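Local coordinates for protein transcriptional regulator, TetR family (Agrobacterium tumefaciens, PDB 3C2B) that probably binds cis-regulatory DNA through a helix-turn-helix and regulates transcription, as in other TetR-type regulators, at residues D99-L104 against S174-R179; R134-I139 against E163-F168. One frame throughout, in Å; residues are numbered along the deposited sequence. Where two conformers were deposited one is given.

Contact 1: residues D99-L104 against S174-R179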
loop_
_atom_site.group_PDB
_atom_site.type_symbol
_atom_site.label_atom_id
_atom_site.label_comp_id
_atom_site.label_asym_id
_atom_site.label_seq_id
_atom_site.Cartn_x
_atom_site.Cartn_y
_atom_site.Cartn_z
ATOM N N ASP A 99 -4.044 16.260 3.038
ATOM C CA ASP A 99 -4.055 16.287 1.565
ATOM C C ASP A 99 -3.572 14.946 0.940
ATOM O O ASP A 99 -4.179 14.443 0.018
ATOM C CB ASP A 99 -3.156 17.407 1.047
ATOM C CG ASP A 99 -3.697 18.786 1.330
ATOM O OD1 ASP A 99 -4.875 18.935 1.728
ATOM O OD2 ASP A 99 -2.932 19.755 1.121
ATOM N N LEU A 100 -2.483 14.391 1.425
ATOM C CA LEU A 100 -2.001 13.065 0.936
ATOM C C LEU A 100 -3.083 11.957 1.058
ATOM O O LEU A 100 -3.414 11.271 0.080
ATOM C CB LEU A 100 -0.704 12.638 1.644
ATOM C CG LEU A 100 -0.161 11.219 1.249
ATOM C CD1 LEU A 100 0.022 11.063 -0.289
ATOM C CD2 LEU A 100 1.197 10.921 1.958
ATOM N N LEU A 101 -3.642 11.827 2.258
ATOM C CA LEU A 101 -4.655 10.829 2.536
ATOM C C LEU A 101 -5.856 10.994 1.587
ATOM O O LEU A 101 -6.347 10.035 0.986
ATOM C CB LEU A 101 -5.067 10.956 4.000
ATOM C CG LEU A 101 -3.995 10.399 4.939
ATOM C CD1 LEU A 101 -4.207 10.943 6.378
ATOM C CD2 LEU A 101 -3.838 8.816 4.857
ATOM N N ASP A 102 -6.283 12.245 1.464
ATOM C CA ASP A 102 -7.374 12.632 0.620
ATOM C C ASP A 102 -7.076 12.334 -0.844
ATOM O O ASP A 102 -7.921 11.845 -1.542
ATOM C CB ASP A 102 -7.587 14.117 0.838
ATOM C CG ASP A 102 -8.984 14.493 0.761
ATOM O OD1 ASP A 102 -9.766 14.073 1.643
ATOM O OD2 ASP A 102 -9.298 15.217 -0.172
ATOM N N VAL A 103 -5.888 12.643 -1.328
ATOM C CA VAL A 103 -5.502 12.277 -2.718
ATOM C C VAL A 103 -5.545 10.720 -2.856
ATOM O O VAL A 103 -6.109 10.178 -3.806
ATOM C CB VAL A 103 -4.085 12.818 -3.070
ATOM C CG1 VAL A 103 -3.419 12.007 -4.185
ATOM C CG2 VAL A 103 -4.097 14.334 -3.448
ATOM N N LEU A 104 -4.951 9.984 -1.927
ATOM C CA LEU A 104 -4.985 8.502 -2.083
ATOM C C LEU A 104 -6.384 7.898 -2.090
ATOM O O LEU A 104 -6.653 6.935 -2.829
ATOM C CB LEU A 104 -4.138 7.821 -1.021
ATOM C CG LEU A 104 -2.663 8.292 -1.064
ATOM C CD1 LEU A 104 -1.837 7.746 0.151
ATOM C CD2 LEU A 104 -1.996 7.970 -2.469
ATOM N N SER A 174 0.614 4.307 6.435
ATOM C CA SER A 174 0.822 2.866 6.727
ATOM C C SER A 174 0.273 1.969 5.604
ATOM O O SER A 174 0.592 2.181 4.434
ATOM C CB SER A 174 0.232 2.544 8.105
ATOM O OG SER A 174 0.437 1.207 8.449
ATOM N N ASP A 175 -0.587 1.002 5.901
ATOM C CA ASP A 175 -1.115 0.144 4.819
ATOM C C ASP A 175 -2.453 0.663 4.253
ATOM O O ASP A 175 -3.131 -0.046 3.553
ATOM C CB ASP A 175 -1.267 -1.315 5.301
ATOM C CG ASP A 175 -2.254 -1.426 6.447
ATOM O OD1 ASP A 175 -2.514 -0.415 7.152
ATOM O OD2 ASP A 175 -2.762 -2.517 6.659
ATOM N N LEU A 176 -2.836 1.906 4.546
ATOM C CA LEU A 176 -4.172 2.318 4.187
ATOM C C LEU A 176 -4.415 2.383 2.682
ATOM O O LEU A 176 -5.539 2.189 2.234
ATOM C CB LEU A 176 -4.491 3.666 4.840
ATOM C CG LEU A 176 -5.884 4.183 4.524
ATOM C CD1 LEU A 176 -6.994 3.338 5.229
ATOM C CD2 LEU A 176 -5.970 5.640 4.884
ATOM N N HIS A 177 -3.377 2.697 1.891
ATOM C CA HIS A 177 -3.569 2.803 0.436
ATOM C C HIS A 177 -3.888 1.426 -0.165
ATOM O O HIS A 177 -4.898 1.284 -0.863
ATOM C CB HIS A 177 -2.350 3.469 -0.238
ATOM C CG HIS A 177 -2.585 3.861 -1.655
ATOM N ND1 HIS A 177 -1.559 4.149 -2.526
ATOM C CD2 HIS A 177 -3.738 4.077 -2.346
ATOM C CE1 HIS A 177 -2.069 4.533 -3.695
ATOM N NE2 HIS A 177 -3.388 4.476 -3.615
ATOM N N VAL A 178 -3.059 0.424 0.137
ATOM C CA VAL A 178 -3.365 -0.997 -0.149
ATOM C C VAL A 178 -4.794 -1.427 0.327
ATOM O O VAL A 178 -5.591 -1.906 -0.483
ATOM C CB VAL A 178 -2.208 -1.989 0.300
ATOM C CG1 VAL A 178 -2.564 -3.427 -0.005
ATOM C CG2 VAL A 178 -0.913 -1.672 -0.411
ATOM N N ARG A 179 -5.161 -1.194 1.591
ATOM C CA ARG A 179 -6.534 -1.523 2.008
ATOM C C ARG A 179 -7.646 -0.905 1.144
ATOM O O ARG A 179 -8.634 -1.575 0.833
ATOM C CB ARG A 179 -6.750 -1.211 3.499
ATOM C CG ARG A 179 -5.684 -1.944 4.387
ATOM C CD ARG A 179 -5.924 -1.822 5.892
ATOM N NE ARG A 179 -7.157 -2.483 6.301
ATOM C CZ ARG A 179 -7.314 -3.803 6.489
ATOM N NH1 ARG A 179 -8.520 -4.268 6.842
ATOM N NH2 ARG A 179 -6.296 -4.663 6.302
HETATM O O HOH W 1 -5.379 6.142 -4.833
#
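Leu104 lies against the imidazole of His177, its CD2 methyl 3.6 Å from CE1 and 3.8 Å from ND1. This is a CH-pi contact: the methyl stands over one ring face, 3.8 Å from the centroid and 17° off the ring normal, displaced toward the rim. The two side chains cross at about a right angle. His177 reaches this position with CG anti to its backbone N (chi1 -168°), which swings the ring toward Leu104, while CB of Leu104 comes within 4.0 Å of His177 CD2. A water is hydrogen-bonded to the ring at His177 NE2, 2.9 Å away, and also approaches Leu104 O, though at a doubtfully short distance; it meets the ring at this nitrogen while the methyl lies over a face. One turn back along the helix, Leu101 sends CD2 to CD2 of Leu176 at 3.8 Å, a methyl-to-methyl contact. These residues bring the C-terminal end of helix 86-104 against the start of the short helix 176-181 in the all-helical C-terminal domain of a TetR-family regulator. Between that short helix and helix 161-173 the chain turns sharply at Ser174, which has positive phi. Ile172 of helix 161-173 touches Leu101, Val173 touches Leu104, and Phe190 of helix 190-205 touches both Leu101 and Leu176. Beyond His177 lies the dimer interface, where its side chain packs on Val178 of the second subunit, and Ser174 OG is hydrogen-bonded to Arg166 O of that subunit.

Contact 2: residues R134-I139 against E163-F168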
loop_
_atom_site.group_PDB
_atom_site.type_symbol
_atom_site.label_atom_id
_atom_site.label_comp_id
_atom_site.label_asym_id
_atom_site.label_seq_id
_atom_site.Cartn_x
_atom_site.Cartn_y
_atom_site.Cartn_z
ATOM N N ARG A 134 5.134 9.541 -12.650
ATOM C CA ARG A 134 4.472 10.830 -12.866
ATOM C C ARG A 134 3.281 11.045 -11.950
ATOM O O ARG A 134 2.837 12.186 -11.751
ATOM C CB ARG A 134 4.029 10.952 -14.335
ATOM C CG ARG A 134 4.969 10.266 -15.349
ATOM C CD ARG A 134 4.699 10.763 -16.793
ATOM N NE ARG A 134 5.322 9.865 -17.769
ATOM C CZ ARG A 134 4.989 9.797 -19.061
ATOM N NH1 ARG A 134 4.026 10.568 -19.558
ATOM N NH2 ARG A 134 5.620 8.948 -19.858
ATOM N N GLY A 135 2.769 9.928 -11.424
ATOM C CA GLY A 135 1.551 9.868 -10.620
ATOM C C GLY A 135 1.549 10.639 -9.316
ATOM O O GLY A 135 0.484 11.054 -8.853
ATOM N N ARG A 136 2.710 10.854 -8.709
ATOM C CA ARG A 136 2.700 11.475 -7.394
ATOM C C ARG A 136 3.681 12.631 -7.258
ATOM O O ARG A 136 3.988 13.056 -6.157
ATOM C CB ARG A 136 2.963 10.410 -6.333
ATOM C CG ARG A 136 2.222 10.631 -4.994
ATOM C CD ARG A 136 2.600 9.508 -4.045
ATOM N NE ARG A 136 3.994 9.575 -3.592
ATOM C CZ ARG A 136 4.768 8.501 -3.410
ATOM N NH1 ARG A 136 4.290 7.284 -3.694
ATOM N NH2 ARG A 136 6.013 8.632 -2.950
ATOM N N ARG A 137 4.136 13.136 -8.402
ATOM C CA ARG A 137 5.213 14.103 -8.501
ATOM C C ARG A 137 4.936 15.416 -7.770
ATOM O O ARG A 137 5.836 15.998 -7.175
ATOM C CB ARG A 137 5.528 14.316 -9.986
ATOM C CG ARG A 137 5.890 15.728 -10.449
ATOM C CD ARG A 137 6.260 15.669 -11.916
ATOM N NE ARG A 137 6.870 14.377 -12.217
ATOM C CZ ARG A 137 7.009 13.872 -13.431
ATOM N NH1 ARG A 137 6.599 14.560 -14.482
ATOM N NH2 ARG A 137 7.571 12.686 -13.583
ATOM N N GLN A 138 3.688 15.866 -7.819
ATOM C CA GLN A 138 3.288 17.164 -7.259
ATOM C C GLN A 138 3.215 17.072 -5.731
ATOM O O GLN A 138 3.722 17.953 -5.017
ATOM C CB GLN A 138 1.959 17.683 -7.866
ATOM C CG GLN A 138 2.089 18.561 -9.152
ATOM C CD GLN A 138 2.329 20.051 -8.873
ATOM O OE1 GLN A 138 1.855 20.909 -9.614
ATOM N NE2 GLN A 138 3.056 20.360 -7.798
ATOM N N ILE A 139 2.581 16.011 -5.253
ATOM C CA ILE A 139 2.614 15.632 -3.861
ATOM C C ILE A 139 4.059 15.514 -3.345
ATOM O O ILE A 139 4.381 16.090 -2.299
ATOM C CB ILE A 139 1.773 14.347 -3.608
ATOM C CG1 ILE A 139 0.315 14.728 -3.263
ATOM C CG2 ILE A 139 2.346 13.459 -2.483
ATOM C CD1 ILE A 139 0.118 15.611 -1.965
ATOM N N GLU A 163 14.726 9.758 2.890
ATOM C CA GLU A 163 14.459 8.831 3.951
ATOM C C GLU A 163 13.526 9.465 5.000
ATOM O O GLU A 163 12.619 8.818 5.504
ATOM C CB GLU A 163 15.802 8.417 4.536
ATOM C CG GLU A 163 15.778 7.404 5.612
ATOM C CD GLU A 163 15.379 5.993 5.192
ATOM O OE1 GLU A 163 15.489 5.606 4.009
ATOM O OE2 GLU A 163 14.981 5.250 6.105
ATOM N N ALA A 164 13.737 10.748 5.283
ATOM C CA ALA A 164 12.817 11.491 6.117
ATOM C C ALA A 164 11.445 11.498 5.485
ATOM O O ALA A 164 10.476 11.302 6.181
ATOM C CB ALA A 164 13.296 12.918 6.350
ATOM N N TYR A 165 11.356 11.746 4.177
ATOM C CA TYR A 165 10.035 11.717 3.483
ATOM C C TYR A 165 9.445 10.309 3.465
ATOM O O TYR A 165 8.237 10.108 3.718
ATOM C CB TYR A 165 10.112 12.333 2.066
ATOM C CG TYR A 165 8.797 12.288 1.265
ATOM C CD1 TYR A 165 7.551 12.407 1.912
ATOM C CD2 TYR A 165 8.801 12.172 -0.131
ATOM C CE1 TYR A 165 6.349 12.367 1.215
ATOM C CE2 TYR A 165 7.561 12.160 -0.857
ATOM C CZ TYR A 165 6.355 12.273 -0.159
ATOM O OH TYR A 165 5.131 12.217 -0.815
ATOM N N ARG A 166 10.301 9.322 3.207
ATOM C CA ARG A 166 9.919 7.909 3.302
ATOM C C ARG A 166 9.215 7.552 4.632
ATOM O O ARG A 166 8.096 6.923 4.624
ATOM C CB ARG A 166 11.131 6.962 2.975
ATOM C CG ARG A 166 10.711 5.495 2.827
ATOM C CD ARG A 166 11.906 4.498 2.692
ATOM N NE ARG A 166 11.433 3.128 2.524
ATOM C CZ ARG A 166 10.953 2.348 3.506
ATOM N NH1 ARG A 166 10.902 2.775 4.758
ATOM N NH2 ARG A 166 10.509 1.139 3.240
ATOM N N SER A 167 9.850 7.940 5.742
ATOM C CA SER A 167 9.313 7.734 7.078
ATOM C C SER A 167 7.979 8.468 7.256
ATOM O O SER A 167 7.023 7.883 7.720
ATOM C CB SER A 167 10.279 8.240 8.150
ATOM O OG SER A 167 11.458 7.442 8.208
ATOM N N PHE A 168 7.920 9.730 6.872
ATOM C CA PHE A 168 6.712 10.538 6.995
ATOM C C PHE A 168 5.582 9.903 6.228
ATOM O O PHE A 168 4.459 9.776 6.739
ATOM C CB PHE A 168 6.985 11.943 6.456
ATOM C CG PHE A 168 5.932 12.973 6.799
ATOM C CD1 PHE A 168 5.175 12.893 7.979
ATOM C CD2 PHE A 168 5.702 14.044 5.938
ATOM C CE1 PHE A 168 4.235 13.889 8.292
ATOM C CE2 PHE A 168 4.775 15.051 6.267
ATOM C CZ PHE A 168 4.035 14.958 7.447
#
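Tyr165 pushes its hydroxyl end against Ile139, where OH lies 3.5 Å from the CG2 methyl and the two side chains cross at about a right angle. Arg136 approaches the same hydroxyl from the opposite direction to the tyrosine, its NE 4.0 Å from OH and its guanidinium plane turned 80° from the ring; this pair touches without a hydrogen bond. What draws the two polar groups together is Asp140, one turn into the helix that Arg136 precedes: OD1 accepts a hydrogen bond from Tyr165 OH and forms a salt bridge with Arg136 NE. The phenol reaches across because its CG is anti to the backbone N (chi1 178°), and the arginine chain bends at chi3 (69°) to turn its guanidinium toward the carboxylate. Within the helical C-terminal domain of this TetR-family protein, the contact joins the N-terminal end of helix 137-152, with Arg136 at its N-cap position, to the first half of helix 161-173. The Tyr165 side chain also packs on Ala143 and Ile147, farther along helix 137-152, and meets Phe96 of helix 86-104, which touches Ile139 too. Arg136 has a further carboxylate partner, since NH1 forms a salt bridge with Asp175 of the second subunit; a formic acid molecule, probably from the crystallisation liquor, is modelled doubtfully close to its NH2.

The centres of contacts 1 and 2 lie 12 Å apart, and the two meet directly where Leu100 CD1 packs 4.0 Å from Ile139 CG2. Helix 86-104 is thus shared: its end faces helix 176-181 in contact 1, while Leu100 reaches the isoleucine of contact 2. Along the chain, contact 2 is nested within the loop closed by contact 1, and helices 161-173 and 176-181 follow one another. Both contacts also border the dimer interface. There, the segments of each contact have residues that pair with residues from the segments of the other contact in the second subunit.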